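PDB 6GW5: putative Outer membrane protein from Helicobacter pylori, which is the SabA adhesin, an outer membrane protein whose adhesin domain, present here, probably binds host glycans and so attaches the bacterium. Local coordinates for residues 260-265 with 341-346. Residues are numbered along the deposited sequence; the frame is centred on the assembly and turned at random.
Sequences DIYAFA and VAKDVY
Ile261 O takes the helical hydrogen bond from Ala265 N at 2.8 Å, and the methyl of Ala342 comes up beside that same carbonyl, with Ala342 CB 3.9 Å from Ile261 O. The methyl also meets its counterpart across the interface, Ala265 CB lying 3.8 Å from Ala342 CB. With just methyls meeting at Ala265 and Ala342, the axes of the two segments can approach to 8.4 Å, and they run antiparallel within 30°. To one side of Ala342, Tyr262 and Tyr346 stack face to face, centroids 4.3 Å apart and planes inclined at 27°. The overlap is displaced, since Tyr262 CD2 sits over the centre of the Tyr346 ring, 3.5 Å above its plane. In each tyrosine CG lies anti to the backbone N, which brings the rings over one another. The aliphatic part of Lys343 runs alongside Tyr262, Lys343 CG lying 3.7 Å from Tyr262 CE1. On the inner side Ile261 CG2 meets Val345 CG1, and Val345 continues onto Val38 of helix 35-54. Asp344 hydrogen-bonds Ser28 and Asn31 of helix 3-32. No hydrogen bond crosses between the segments; this is apolar and aromatic packing of antiparallel helices within the adhesin domain's elongated helical bundle.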
loop_
_atom_site.group_PDB
_atom_site.type_symbol
_atom_site.label_atom_id
_atom_site.label_comp_id
_atom_site.label_asym_id
_atom_site.label_seq_id
_atom_site.Cartn_x
_atom_site.Cartn_y
_atom_site.Cartn_z
ATOM N N ASP A 260 3.121 9.772 -19.354
ATOM C CA ASP A 260 3.770 8.572 -18.868
ATOM C C ASP A 260 4.303 8.706 -17.466
ATOM O O ASP A 260 4.171 7.812 -16.681
ATOM C CB ASP A 260 4.957 8.195 -19.782
ATOM C CG ASP A 260 4.511 7.668 -21.155
ATOM O OD1 ASP A 260 3.278 7.426 -21.376
ATOM O OD2 ASP A 260 5.422 7.513 -22.002
ATOM N N ILE A 261 4.965 9.806 -17.176
ATOM C CA ILE A 261 5.506 9.973 -15.869
ATOM C C ILE A 261 4.389 9.924 -14.816
ATOM O O ILE A 261 4.570 9.448 -13.699
ATOM C CB ILE A 261 6.373 11.274 -15.772
ATOM C CG1 ILE A 261 7.308 11.211 -14.550
ATOM C CG2 ILE A 261 5.516 12.546 -15.757
ATOM C CD1 ILE A 261 8.363 12.300 -14.458
ATOM N N TYR A 262 3.245 10.468 -15.149
ATOM C CA TYR A 262 2.164 10.522 -14.187
ATOM C C TYR A 262 1.556 9.156 -13.932
ATOM O O TYR A 262 1.328 8.783 -12.826
ATOM C CB TYR A 262 1.103 11.433 -14.717
ATOM C CG TYR A 262 -0.108 11.546 -13.857
ATOM C CD1 TYR A 262 -0.019 11.947 -12.557
ATOM C CD2 TYR A 262 -1.342 11.311 -14.385
ATOM C CE1 TYR A 262 -1.162 12.057 -11.773
ATOM C CE2 TYR A 262 -2.469 11.421 -13.623
ATOM C CZ TYR A 262 -2.377 11.818 -12.331
ATOM O OH TYR A 262 -3.531 11.903 -11.616
ATOM N N ALA A 263 1.347 8.419 -14.996
ATOM C CA ALA A 263 0.942 7.030 -14.907
ATOM C C ALA A 263 1.975 6.234 -14.122
ATOM O O ALA A 263 1.636 5.458 -13.239
ATOM C CB ALA A 263 0.789 6.442 -16.304
ATOM N N PHE A 264 3.243 6.458 -14.438
ATOM C CA PHE A 264 4.343 5.747 -13.776
ATOM C C PHE A 264 4.318 6.025 -12.286
ATOM O O PHE A 264 4.386 5.112 -11.484
ATOM C CB PHE A 264 5.637 6.197 -14.400
ATOM C CG PHE A 264 6.837 5.473 -13.946
ATOM C CD1 PHE A 264 6.949 4.132 -14.139
ATOM C CD2 PHE A 264 7.916 6.175 -13.399
ATOM C CE1 PHE A 264 8.095 3.478 -13.757
ATOM C CE2 PHE A 264 9.059 5.526 -13.029
ATOM C CZ PHE A 264 9.152 4.168 -13.195
ATOM N N ALA A 265 4.207 7.292 -11.924
ATOM C CA ALA A 265 4.152 7.670 -10.519
ATOM C C ALA A 265 2.942 7.062 -9.780
ATOM O O ALA A 265 3.089 6.547 -8.679
ATOM C CB ALA A 265 4.158 9.174 -10.379
ATOM N N VAL A 341 5.059 15.946 -7.898
ATOM C CA VAL A 341 5.751 16.618 -8.968
ATOM C C VAL A 341 5.285 16.091 -10.303
ATOM O O VAL A 341 5.091 16.856 -11.261
ATOM C CB VAL A 341 7.258 16.434 -8.808
ATOM C CG1 VAL A 341 8.008 16.849 -10.062
ATOM C CG2 VAL A 341 7.732 17.253 -7.616
ATOM N N ALA A 342 5.075 14.787 -10.393
ATOM C CA ALA A 342 4.594 14.249 -11.664
ATOM C C ALA A 342 3.219 14.784 -11.993
ATOM O O ALA A 342 2.905 14.965 -13.136
ATOM C CB ALA A 342 4.597 12.734 -11.648
ATOM N N LYS A 343 2.404 15.077 -11.003
ATOM C CA LYS A 343 1.080 15.617 -11.210
ATOM C C LYS A 343 1.234 16.984 -11.792
ATOM O O LYS A 343 0.601 17.329 -12.735
ATOM C CB LYS A 343 0.338 15.695 -9.890
ATOM C CG LYS A 343 -1.102 15.322 -9.931
ATOM C CD LYS A 343 -1.725 15.521 -8.573
ATOM C CE LYS A 343 -3.137 16.109 -8.606
ATOM N NZ LYS A 343 -3.898 15.963 -9.875
ATOM N N ASP A 344 2.100 17.770 -11.212
ATOM C CA ASP A 344 2.408 19.124 -11.768
ATOM C C ASP A 344 2.867 19.073 -13.214
ATOM O O ASP A 344 2.422 19.879 -14.035
ATOM C CB ASP A 344 3.450 19.861 -10.925
ATOM C CG ASP A 344 2.884 20.387 -9.597
ATOM O OD1 ASP A 344 1.672 20.709 -9.528
ATOM O OD2 ASP A 344 3.657 20.445 -8.613
ATOM N N VAL A 345 3.679 18.091 -13.547
ATOM C CA VAL A 345 4.073 17.923 -14.950
ATOM C C VAL A 345 2.872 17.558 -15.825
ATOM O O VAL A 345 2.672 18.155 -16.889
ATOM C CB VAL A 345 5.191 16.889 -15.121
ATOM C CG1 VAL A 345 5.491 16.633 -16.586
ATOM C CG2 VAL A 345 6.446 17.383 -14.421
ATOM N N TYR A 346 2.040 16.632 -15.368
ATOM C CA TYR A 346 0.840 16.246 -16.123
ATOM C C TYR A 346 -0.095 17.433 -16.268
ATOM O O TYR A 346 -0.749 17.594 -17.284
ATOM C CB TYR A 346 0.123 15.073 -15.426
ATOM C CG TYR A 346 -1.110 14.467 -16.108
ATOM C CD1 TYR A 346 -0.991 13.503 -17.107
ATOM C CD2 TYR A 346 -2.395 14.797 -15.682
ATOM C CE1 TYR A 346 -2.110 12.950 -17.716
ATOM C CE2 TYR A 346 -3.535 14.249 -16.266
ATOM C CZ TYR A 346 -3.385 13.328 -17.285
ATOM O OH TYR A 346 -4.497 12.788 -17.858
#